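Local coordinates for FAD-dependent pyridine nucleotide-disulphide oxidoreductase (Desulfovibrio vulgaris, PDB 3IWA), which probably catalyses FAD-dependent electron transfer from NADH or NADPH to a disulphide or other acceptor, at residues L121-N126 against A254-N259; T139-L144 against G168-E173; G274-D279 against D294-P299; V7-V12 against T32-A37. All coordinates share one frame; numbering follows the deposited sequence.

Contact 1: residues L121-N126 against A254-N259; sequences LGSKAN and AGVSPN
Lys-124 and Ser-257 exchange both backbone bonds of an antiparallel hydrogen-bonded pair: Lys-124 N lies 2.8 Å from Ser-257 O, and Ser-257 N lies 2.8 Å from Lys-124 O, each bond close to straight. They sit at the middle of a two-stranded antiparallel sheet, 123-125 against 256-258. In flavoproteins of this family such a double linker connects the FAD and NAD(P)H domains, and here the strands before and after it belong to two different parallel sheets. The pairing continues outward with Asn-126 N to Gly-255 O at 2.8 Å and, at the other end, Asn-259 N to Gly-122 O at 3.0 Å, where the donor is tilted 22° from the carbonyl plane. One water takes a bond from Ala-254 N and gives bonds to Gly-255 O and Asn-126 O, bridging the two segments at this end.

Lys-124 and Ser-257 also share a face of the sheet. The lysine chain, with chi1 at an off-staggered 26° and extended beyond CG, runs across the neighbouring strand until its CE comes 3.6 Å from Pro-258 O. Ser-123 meets Val-256 instead, OG against CB at 3.7 Å. At the Leu-121 end, Asn-259 ND2 gives only a weak bond to Leu-121 O, while CD1 of Leu-121 rests 3.6 Å from Asn-259 O.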
loop_
_atom_site.group_PDB
_atom_site.type_symbol
_atom_site.label_atom_id
_atom_site.label_comp_id
_atom_site.label_asym_id
_atom_site.label_seq_id
_atom_site.Cartn_x
_atom_site.Cartn_y
_atom_site.Cartn_z
ATOM N N LEU A 121 -1.417 27.857 13.282
ATOM C CA LEU A 121 -2.544 28.487 13.914
ATOM C C LEU A 121 -3.752 27.602 14.055
ATOM O O LEU A 121 -4.689 27.991 14.729
ATOM C CB LEU A 121 -2.957 29.747 13.144
ATOM C CG LEU A 121 -1.847 30.756 12.882
ATOM C CD1 LEU A 121 -2.404 31.894 12.088
ATOM C CD2 LEU A 121 -1.242 31.233 14.162
ATOM N N GLY A 122 -3.765 26.433 13.414
ATOM C CA GLY A 122 -4.893 25.509 13.572
ATOM C C GLY A 122 -6.185 26.044 12.962
ATOM O O GLY A 122 -6.182 26.946 12.116
ATOM N N SER A 123 -7.299 25.497 13.397
ATOM C CA SER A 123 -8.575 25.865 12.836
ATOM C C SER A 123 -9.551 26.150 13.976
ATOM O O SER A 123 -9.202 25.974 15.138
ATOM C CB SER A 123 -9.077 24.711 11.977
ATOM O OG SER A 123 -9.078 23.527 12.755
ATOM N N LYS A 124 -10.757 26.592 13.621
ATOM C CA LYS A 124 -11.857 26.825 14.566
ATOM C C LYS A 124 -13.075 26.087 14.042
ATOM O O LYS A 124 -13.284 25.999 12.817
ATOM C CB LYS A 124 -12.209 28.329 14.734
ATOM C CG LYS A 124 -11.839 29.212 13.516
ATOM C CD LYS A 124 -12.675 30.495 13.342
ATOM C CE LYS A 124 -12.300 31.198 12.012
ATOM N NZ LYS A 124 -13.193 32.340 11.606
ATOM N N ALA A 125 -13.866 25.572 14.983
ATOM C CA ALA A 125 -15.092 24.856 14.698
ATOM C C ALA A 125 -16.096 25.782 14.006
ATOM O O ALA A 125 -16.278 26.950 14.412
ATOM C CB ALA A 125 -15.682 24.252 15.990
ATOM N N ASN A 126 -16.689 25.283 12.923
ATOM C CA ASN A 126 -17.839 25.956 12.327
ATOM C C ASN A 126 -19.027 25.863 13.317
ATOM O O ASN A 126 -19.351 24.784 13.868
ATOM C CB ASN A 126 -18.215 25.344 10.974
ATOM C CG ASN A 126 -17.236 25.709 9.842
ATOM O OD1 ASN A 126 -16.312 26.511 10.007
ATOM N ND2 ASN A 126 -17.461 25.116 8.674
ATOM N N ALA A 254 -18.628 19.704 13.002
ATOM C CA ALA A 254 -19.293 19.957 11.734
ATOM C C ALA A 254 -18.386 20.715 10.801
ATOM O O ALA A 254 -18.857 21.524 10.006
ATOM C CB ALA A 254 -20.599 20.744 11.954
ATOM N N GLY A 255 -17.090 20.463 10.892
ATOM C CA GLY A 255 -16.153 21.107 9.978
ATOM C C GLY A 255 -15.582 22.408 10.535
ATOM O O GLY A 255 -16.118 23.005 11.478
ATOM N N VAL A 256 -14.504 22.857 9.912
ATOM C CA VAL A 256 -13.630 23.843 10.495
ATOM C C VAL A 256 -13.279 24.920 9.502
ATOM O O VAL A 256 -13.420 24.733 8.297
ATOM C CB VAL A 256 -12.336 23.170 10.969
ATOM C CG1 VAL A 256 -12.670 22.011 11.943
ATOM C CG2 VAL A 256 -11.485 22.673 9.762
ATOM N N SER A 257 -12.855 26.067 10.020
ATOM C CA SER A 257 -12.316 27.136 9.197
ATOM C C SER A 257 -10.935 27.453 9.713
ATOM O O SER A 257 -10.682 27.306 10.906
ATOM C CB SER A 257 -13.195 28.388 9.242
ATOM O OG SER A 257 -13.978 28.490 8.053
ATOM N N PRO A 258 -10.033 27.878 8.818
ATOM C CA PRO A 258 -8.696 28.206 9.259
ATOM C C PRO A 258 -8.706 29.373 10.251
ATOM O O PRO A 258 -9.369 30.376 10.015
ATOM C CB PRO A 258 -7.980 28.593 7.951
ATOM C CG PRO A 258 -8.772 28.019 6.876
ATOM C CD PRO A 258 -10.175 28.020 7.360
ATOM N N ASN A 259 -7.967 29.217 11.344
ATOM C CA ASN A 259 -7.866 30.233 12.397
ATOM C C ASN A 259 -6.821 31.321 12.069
ATOM O O ASN A 259 -5.860 31.474 12.789
ATOM C CB ASN A 259 -7.499 29.537 13.721
ATOM C CG ASN A 259 -7.600 30.482 14.958
ATOM O OD1 ASN A 259 -8.220 31.525 14.881
ATOM N ND2 ASN A 259 -6.997 30.084 16.094
HETATM O O HOH W 1 -17.676 22.390 13.776
#

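Contact 2: residues T139-L144 against G168-E173; sequences TPVTNL and GFIGLE
Asn-143, whose carbonyl carbon touches Ile-170, fixes the end of its own segment through OD1, which accepts a hydrogen bond from Glu-146 N. It thereby acts as the N-cap of helix 144-153. The same glutamate takes the backbone N-H of Thr-142 on its OE2, so two bonds to Glu-146 hold the turn between strand 138-140 and that helix. No polar bond joins this segment to 168-173; the carbon atoms of Ile-170 carry most of the contact. Its two branches divide the work. CG2, set anti to the backbone N (CG1 has chi1 -64°), lies 3.5 Å from Val-141 O and 3.7 Å from Val-141 CG1, the two side chains meeting at a slant. CD1 reaches the turn instead, 3.8 Å from Asn-143 C and 3.9 Å from Leu-144 CD2.

The segment 168-173 is the start of helix 169-182, with Gly-168 at its N-cap position. Gly-168 and Gly-171 fit a Rossmann-type glycine-rich turn, probably that of the NAD(P)H domain, and the first helical turn is already formed, with Leu-172 N 2.9 Å from Gly-168 O. On the other segment, Val-141 continues past the edge strand 138-140 and is still backbone-bonded to Leu-252 of the adjacent strand 249-252. Its side chain is buried between Ile-170 and helix 144-153, touching Ala-147 and Val-150. Toward the outside the packing thins: exposed Leu-144 brings CD2 no closer than 4.3 Å to Glu-173 OE2.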
loop_
_atom_site.group_PDB
_atom_site.type_symbol
_atom_site.label_atom_id
_atom_site.label_comp_id
_atom_site.label_asym_id
_atom_site.label_seq_id
_atom_site.Cartn_x
_atom_site.Cartn_y
_atom_site.Cartn_z
ATOM N N THR A 139 -19.089 21.710 23.087
ATOM C CA THR A 139 -17.655 21.576 22.952
ATOM C C THR A 139 -17.190 21.379 21.526
ATOM O O THR A 139 -17.403 20.318 20.965
ATOM C CB THR A 139 -17.159 20.394 23.741
ATOM O OG1 THR A 139 -17.913 20.285 24.944
ATOM C CG2 THR A 139 -15.684 20.558 24.053
ATOM N N PRO A 140 -16.479 22.380 20.970
ATOM C CA PRO A 140 -15.909 22.249 19.646
ATOM C C PRO A 140 -14.789 21.236 19.711
ATOM O O PRO A 140 -14.068 21.202 20.700
ATOM C CB PRO A 140 -15.311 23.639 19.378
ATOM C CG PRO A 140 -14.858 24.109 20.723
ATOM C CD PRO A 140 -15.872 23.505 21.712
ATOM N N VAL A 141 -14.670 20.400 18.689
ATOM C CA VAL A 141 -13.513 19.504 18.550
ATOM C C VAL A 141 -13.028 19.562 17.096
ATOM O O VAL A 141 -13.702 19.061 16.201
ATOM C CB VAL A 141 -13.877 18.063 18.977
ATOM C CG1 VAL A 141 -12.697 17.113 18.739
ATOM C CG2 VAL A 141 -14.323 18.068 20.441
ATOM N N THR A 142 -11.891 20.219 16.871
ATOM C CA THR A 142 -11.399 20.506 15.507
ATOM C C THR A 142 -10.289 19.572 15.025
ATOM O O THR A 142 -9.861 19.647 13.879
ATOM C CB THR A 142 -10.839 21.959 15.388
ATOM O OG1 THR A 142 -9.654 22.102 16.207
ATOM C CG2 THR A 142 -11.910 23.000 15.772
ATOM N N ASN A 143 -9.788 18.734 15.914
ATOM C CA ASN A 143 -8.707 17.819 15.565
ATOM C C ASN A 143 -8.651 16.645 16.546
ATOM O O ASN A 143 -9.259 16.676 17.625
ATOM C CB ASN A 143 -7.353 18.567 15.473
ATOM C CG ASN A 143 -6.879 19.116 16.821
ATOM O OD1 ASN A 143 -6.708 18.367 17.776
ATOM N ND2 ASN A 143 -6.644 20.420 16.887
ATOM N N LEU A 144 -7.920 15.616 16.144
ATOM C CA LEU A 144 -7.839 14.359 16.872
ATOM C C LEU A 144 -7.211 14.499 18.250
ATOM O O LEU A 144 -7.543 13.737 19.169
ATOM C CB LEU A 144 -7.012 13.347 16.053
ATOM C CG LEU A 144 -7.753 12.654 14.930
ATOM C CD1 LEU A 144 -6.900 11.478 14.438
ATOM C CD2 LEU A 144 -9.111 12.144 15.472
ATOM N N GLY A 168 -18.780 13.353 10.401
ATOM C CA GLY A 168 -17.503 13.227 9.708
ATOM C C GLY A 168 -16.500 12.437 10.517
ATOM O O GLY A 168 -16.875 11.730 11.445
ATOM N N PHE A 169 -15.222 12.542 10.148
ATOM C CA PHE A 169 -14.165 11.759 10.766
ATOM C C PHE A 169 -14.173 11.992 12.288
ATOM O O PHE A 169 -14.212 11.055 13.061
ATOM C CB PHE A 169 -12.767 12.068 10.133
ATOM N N ILE A 170 -14.155 13.247 12.690
ATOM C CA ILE A 170 -14.156 13.615 14.105
ATOM C C ILE A 170 -15.434 13.155 14.816
ATOM O O ILE A 170 -15.395 12.466 15.840
ATOM C CB ILE A 170 -14.000 15.148 14.250
ATOM C CG1 ILE A 170 -12.626 15.583 13.714
ATOM C CG2 ILE A 170 -14.144 15.581 15.689
ATOM C CD1 ILE A 170 -11.489 15.078 14.516
ATOM N N GLY A 171 -16.575 13.514 14.263
ATOM C CA GLY A 171 -17.843 13.105 14.860
ATOM C C GLY A 171 -17.931 11.605 15.118
ATOM O O GLY A 171 -18.307 11.162 16.203
ATOM N N LEU A 172 -17.575 10.808 14.124
ATOM C CA LEU A 172 -17.759 9.379 14.255
ATOM C C LEU A 172 -16.787 8.810 15.255
ATOM O O LEU A 172 -17.167 7.974 16.044
ATOM C CB LEU A 172 -17.610 8.664 12.913
ATOM C CG LEU A 172 -18.646 8.943 11.827
ATOM C CD1 LEU A 172 -18.630 7.747 10.891
ATOM C CD2 LEU A 172 -20.007 9.143 12.411
ATOM N N GLU A 173 -15.535 9.261 15.233
ATOM C CA GLU A 173 -14.557 8.786 16.237
ATOM C C GLU A 173 -15.024 9.120 17.663
ATOM O O GLU A 173 -14.844 8.318 18.567
ATOM C CB GLU A 173 -13.151 9.370 16.007
ATOM C CG GLU A 173 -12.521 9.102 14.612
ATOM C CD GLU A 173 -11.567 7.916 14.614
ATOM O OE1 GLU A 173 -12.038 6.773 14.858
ATOM O OE2 GLU A 173 -10.349 8.127 14.368
#

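Contact 3: residues G274-D279 against D294-P299; sequences GAIIVD and DCVTIP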
loop_
_atom_site.group_PDB
_atom_site.type_symbol
_atom_site.label_atom_id
_atom_site.label_comp_id
_atom_site.label_asym_id
_atom_site.label_seq_id
_atom_site.Cartn_x
_atom_site.Cartn_y
_atom_site.Cartn_z
ATOM N N GLY A 274 -10.081 31.723 3.627
ATOM C CA GLY A 274 -9.163 32.226 4.670
ATOM C C GLY A 274 -7.929 31.357 4.926
ATOM O O GLY A 274 -7.187 31.602 5.876
ATOM N N ALA A 275 -7.715 30.325 4.105
ATOM C CA ALA A 275 -6.577 29.424 4.309
ATOM C C ALA A 275 -5.332 30.124 3.798
ATOM O O ALA A 275 -5.360 30.731 2.740
ATOM C CB ALA A 275 -6.782 28.075 3.599
ATOM N N ILE A 276 -4.252 30.069 4.573
ATOM C CA ILE A 276 -2.964 30.650 4.175
ATOM C C ILE A 276 -2.398 29.893 2.961
ATOM O O ILE A 276 -2.343 28.657 2.956
ATOM C CB ILE A 276 -1.976 30.587 5.328
ATOM C CG1 ILE A 276 -2.431 31.475 6.498
ATOM C CG2 ILE A 276 -0.598 30.972 4.876
ATOM C CD1 ILE A 276 -1.628 31.268 7.752
ATOM N N ILE A 277 -2.009 30.638 1.929
ATOM C CA ILE A 277 -1.504 30.057 0.711
ATOM C C ILE A 277 -0.015 29.887 0.882
ATOM O O ILE A 277 0.687 30.842 1.178
ATOM C CB ILE A 277 -1.826 30.931 -0.506
ATOM C CG1 ILE A 277 -3.336 30.971 -0.759
ATOM C CG2 ILE A 277 -1.077 30.445 -1.790
ATOM C CD1 ILE A 277 -3.714 31.975 -1.865
ATOM N N VAL A 278 0.461 28.656 0.705
ATOM C CA VAL A 278 1.889 28.349 0.785
ATOM C C VAL A 278 2.420 27.660 -0.471
ATOM O O VAL A 278 1.700 26.953 -1.172
ATOM C CB VAL A 278 2.183 27.472 2.002
ATOM C CG1 VAL A 278 1.805 28.229 3.277
ATOM C CG2 VAL A 278 1.436 26.154 1.905
ATOM N N ASP A 279 3.710 27.841 -0.736
ATOM C CA ASP A 279 4.362 27.089 -1.790
ATOM C C ASP A 279 4.757 25.701 -1.266
ATOM O O ASP A 279 4.467 25.357 -0.106
ATOM C CB ASP A 279 5.550 27.881 -2.360
ATOM C CG ASP A 279 6.755 27.924 -1.442
ATOM O OD1 ASP A 279 6.792 27.229 -0.393
ATOM O OD2 ASP A 279 7.688 28.698 -1.790
ATOM N N ASP A 294 -3.766 22.764 9.686
ATOM C CA ASP A 294 -5.137 23.105 9.280
ATOM C C ASP A 294 -5.390 24.590 8.939
ATOM O O ASP A 294 -6.553 24.988 8.851
ATOM C CB ASP A 294 -6.128 22.778 10.405
ATOM C CG ASP A 294 -5.978 21.384 10.972
ATOM O OD1 ASP A 294 -5.349 20.501 10.348
ATOM O OD2 ASP A 294 -6.537 21.180 12.076
ATOM N N CYS A 295 -4.347 25.419 8.842
ATOM C CA CYS A 295 -4.530 26.835 8.530
ATOM C C CYS A 295 -4.119 27.162 7.108
ATOM O O CYS A 295 -4.246 28.305 6.680
ATOM C CB CYS A 295 -3.787 27.723 9.514
ATOM S SG CYS A 295 -1.956 27.621 9.609
ATOM N N VAL A 296 -3.675 26.148 6.364
ATOM C CA VAL A 296 -3.191 26.334 5.013
ATOM C C VAL A 296 -4.016 25.588 3.969
ATOM O O VAL A 296 -4.725 24.640 4.276
ATOM C CB VAL A 296 -1.686 25.889 4.875
ATOM C CG1 VAL A 296 -0.784 26.615 5.908
ATOM C CG2 VAL A 296 -1.520 24.361 5.034
ATOM N N THR A 297 -3.892 26.056 2.727
ATOM C CA THR A 297 -4.305 25.336 1.531
ATOM C C THR A 297 -3.075 24.823 0.807
ATOM O O THR A 297 -2.095 25.518 0.721
ATOM C CB THR A 297 -5.132 26.199 0.508
ATOM O OG1 THR A 297 -5.392 25.434 -0.692
ATOM C CG2 THR A 297 -4.385 27.498 0.109
ATOM N N ILE A 298 -3.150 23.594 0.309
ATOM C CA ILE A 298 -2.116 23.011 -0.538
ATOM C C ILE A 298 -2.801 22.303 -1.720
ATOM O O ILE A 298 -3.970 22.007 -1.665
ATOM C CB ILE A 298 -1.305 21.977 0.199
ATOM C CG1 ILE A 298 -2.224 20.883 0.737
ATOM C CG2 ILE A 298 -0.542 22.624 1.319
ATOM C CD1 ILE A 298 -1.522 19.844 1.525
ATOM N N PRO A 299 -2.057 22.040 -2.801
ATOM C CA PRO A 299 -2.659 21.451 -3.998
ATOM C C PRO A 299 -3.332 20.112 -3.725
ATOM O O PRO A 299 -2.762 19.250 -3.040
ATOM C CB PRO A 299 -1.463 21.238 -4.915
ATOM C CG PRO A 299 -0.428 22.190 -4.429
ATOM C CD PRO A 299 -0.606 22.196 -2.956
HETATM O O HOH W 2 -0.947 26.493 -1.469
#
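Ile-276 and Val-296 form the tight centre of this contact, a parallel bridge in which their CA atoms are 4.4 Å apart. Ile-276 uses both of its backbone polar atoms here. Its N bonds to Cys-295 O at 2.7 Å, approaching in the carbonyl plane, and its O receives Thr-297 N at 3.0 Å, with that donor tilted 32° from the plane. Ala-275 fits in beside this pair, CB 3.6 Å from Thr-297 N. On the face shared by Ile-276 and Val-296 the packing is apolar: CD1 of Ile-276 approaches Cys-295 SG, and the Val-278 and Val-296 side chains cross at about a right angle, CG1 to CG1 4.0 Å. Ala-291 of strand 289-291 touches Ile-276, Val-278 and Val-296 and so backs this face.

The touching parts run 52° apart overall, and by Val-278 and Ile-298 the CA atoms are 6.8 Å apart. No direct backbone bond spans that gap; a water does, giving one hydrogen bond to Val-278 O and another to Thr-297 O, each 2.7 Å long. On the opposite face, exposed Ile-277 lies alongside Thr-297. The threonine OG1 points opposite its backbone N (chi1 175°) and bonds to Gly-307 O of the third strand in this small mixed sheet, which places CG2 against Ile-277 CG1. Two backbone hydrogen bonds, with the apolar side chains of Ile-276 and Val-296 beside them, thus fix the buried end, whereas the other end depends on a solvent molecule to join two carbonyl oxygens, acceptors that cannot bond each other directly.

Contact 4: residues V7-V12 against T32-A37; sequences VVIGAV and TMIDQA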
loop_
_atom_site.group_PDB
_atom_site.type_symbol
_atom_site.label_atom_id
_atom_site.label_comp_id
_atom_site.label_asym_id
_atom_site.label_seq_id
_atom_site.Cartn_x
_atom_site.Cartn_y
_atom_site.Cartn_z
ATOM N N VAL A 7 10.577 32.168 15.718
ATOM C CA VAL A 7 9.387 32.205 16.545
ATOM C C VAL A 7 8.319 31.276 15.922
ATOM O O VAL A 7 8.091 31.295 14.736
ATOM C CB VAL A 7 8.872 33.643 16.653
ATOM C CG1 VAL A 7 7.461 33.677 17.269
ATOM C CG2 VAL A 7 9.862 34.468 17.476
ATOM N N VAL A 8 7.684 30.473 16.753
ATOM C CA VAL A 8 6.668 29.545 16.314
ATOM C C VAL A 8 5.381 29.880 17.057
ATOM O O VAL A 8 5.378 29.889 18.266
ATOM C CB VAL A 8 7.106 28.091 16.623
ATOM C CG1 VAL A 8 6.015 27.149 16.315
ATOM C CG2 VAL A 8 8.325 27.752 15.831
ATOM N N ILE A 9 4.303 30.152 16.323
ATOM C CA ILE A 9 3.022 30.479 16.920
ATOM C C ILE A 9 2.034 29.346 16.774
ATOM O O ILE A 9 1.565 29.051 15.680
ATOM C CB ILE A 9 2.384 31.694 16.279
ATOM C CG1 ILE A 9 3.189 32.937 16.575
ATOM C CG2 ILE A 9 0.942 31.896 16.798
ATOM C CD1 ILE A 9 2.785 34.054 15.731
ATOM N N GLY A 10 1.673 28.771 17.907
ATOM C CA GLY A 10 0.716 27.685 17.988
ATOM C C GLY A 10 1.458 26.461 18.468
ATOM O O GLY A 10 2.589 26.206 18.060
ATOM N N ALA A 11 0.846 25.715 19.368
ATOM C CA ALA A 11 1.360 24.395 19.720
ATOM C C ALA A 11 0.297 23.390 19.279
ATOM O O ALA A 11 -0.767 23.296 19.881
ATOM C CB ALA A 11 1.658 24.292 21.228
ATOM N N VAL A 12 0.568 22.699 18.174
ATOM C CA VAL A 12 -0.351 21.726 17.626
ATOM C C VAL A 12 0.427 20.407 17.720
ATOM O O VAL A 12 0.909 20.003 18.805
ATOM C CB VAL A 12 -0.830 22.139 16.171
ATOM C CG1 VAL A 12 -1.929 23.194 16.216
ATOM C CG2 VAL A 12 0.300 22.688 15.339
ATOM N N THR A 32 11.513 30.362 20.080
ATOM C CA THR A 32 10.478 30.688 21.042
ATOM C C THR A 32 9.150 30.191 20.466
ATOM O O THR A 32 8.808 30.483 19.326
ATOM C CB THR A 32 10.441 32.222 21.312
ATOM O OG1 THR A 32 11.748 32.681 21.702
ATOM C CG2 THR A 32 9.422 32.563 22.379
ATOM N N MET A 33 8.414 29.452 21.273
ATOM C CA MET A 33 7.125 28.900 20.908
ATOM C C MET A 33 6.073 29.561 21.778
ATOM O O MET A 33 6.252 29.661 22.983
ATOM C CB MET A 33 7.093 27.401 21.186
ATOM C CG MET A 33 7.954 26.549 20.275
ATOM S SD MET A 33 7.365 24.838 20.203
ATOM C CE MET A 33 5.741 25.022 19.568
ATOM N N ILE A 34 4.980 29.989 21.162
ATOM C CA ILE A 34 3.895 30.654 21.831
ATOM C C ILE A 34 2.709 29.746 21.639
ATOM O O ILE A 34 2.482 29.252 20.534
ATOM C CB ILE A 34 3.589 31.978 21.140
ATOM C CG1 ILE A 34 4.737 32.970 21.347
ATOM C CG2 ILE A 34 2.299 32.549 21.645
ATOM C CD1 ILE A 34 4.756 34.089 20.311
ATOM N N ASP A 35 1.946 29.512 22.689
ATOM C CA ASP A 35 0.835 28.606 22.559
ATOM C C ASP A 35 -0.422 29.217 21.908
ATOM O O ASP A 35 -1.353 28.479 21.559
ATOM C CB ASP A 35 0.491 27.999 23.908
ATOM C CG ASP A 35 -0.085 28.997 24.872
ATOM O OD1 ASP A 35 0.001 30.224 24.636
ATOM O OD2 ASP A 35 -0.620 28.533 25.883
ATOM N N GLN A 36 -0.454 30.538 21.739
ATOM C CA GLN A 36 -1.595 31.237 21.099
ATOM C C GLN A 36 -2.975 30.900 21.727
ATOM O O GLN A 36 -3.976 30.670 21.031
ATOM C CB GLN A 36 -1.611 30.977 19.582
ATOM C CG GLN A 36 -2.462 31.973 18.785
ATOM C CD GLN A 36 -1.845 33.355 18.739
ATOM O OE1 GLN A 36 -0.771 33.583 19.291
ATOM N NE2 GLN A 36 -2.506 34.281 18.060
ATOM N N ALA A 37 -3.007 30.904 23.055
ATOM C CA ALA A 37 -4.173 30.467 23.840
ATOM C C ALA A 37 -5.427 31.333 23.661
ATOM O O ALA A 37 -5.341 32.536 23.395
ATOM C CB ALA A 37 -3.794 30.397 25.304
#
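Met-33 reaches Val-8 and Gly-10 because its chain bends at the last torsion, chi3 60°: the thioether turns back toward the neighbouring strand and sets CE 3.9 Å from Val-8 CG1 and 3.7 Å from Gly-10 O. Gln-36 bends one bond earlier, chi2 70°, which lays its chain against the CG2 methyl of Ile-9, with OE1 3.5 Å from that carbon. The amide oxygen is held there by a hydrogen bond from Ala-89 N.

Between these side chains run two parallel strands, 7-9 and 32-34, whose axes are 15° apart and approach to 4.7 Å. Three backbone bonds stitch them: Val-8 N to Thr-32 O at 2.8 Å, Ile-34 N to Val-8 O at 2.9 Å, and Gly-10 N to Ile-34 O at 2.8 Å. Val-7, Ile-9 and Ile-34 share the face away from Met-33, where CD1 of Ile-34 sits against Val-7 CG1 at 4.1 Å. Leu-112 covers Ile-34 there, and Leu-117 covers Val-7 and Ile-9.

Beyond the pairing, Asp-35 turns its carboxylate to Thr-87 N. The two strands, with helix 14-25 between them, form the right-handed beta-alpha-beta crossover of a Rossmann-type domain, with Gly-10 beginning the turn and an acidic residue just after the second strand, consistent with the FAD-binding unit of this family.

In the fold
From the N terminus, contact 4 closes first: a short loop holding helix 14-25, whose strands 5-9 and 30-34 lie in the first parallel sheet. Contact 1 opens at 121-126, directly after strand 116-119 of that sheet, and closes at 254-259, enclosing nearly all of the second parallel sheet. Contact 2 is nested inside that loop, joining 139-144 to helix 169-182. Contact 3 follows in series, its loop from 274-279 to 294-299 holding strand 289-291, the last of the first parallel sheet; no loops cross. Contact 1 touches all the others: Thr-142 packs on Ala-125, Cys-295 on Gly-122, and Leu-121 on Ile-9. Contact 4 touches neither contact 2 nor contact 3, with centres about 22 Å and 18 Å away.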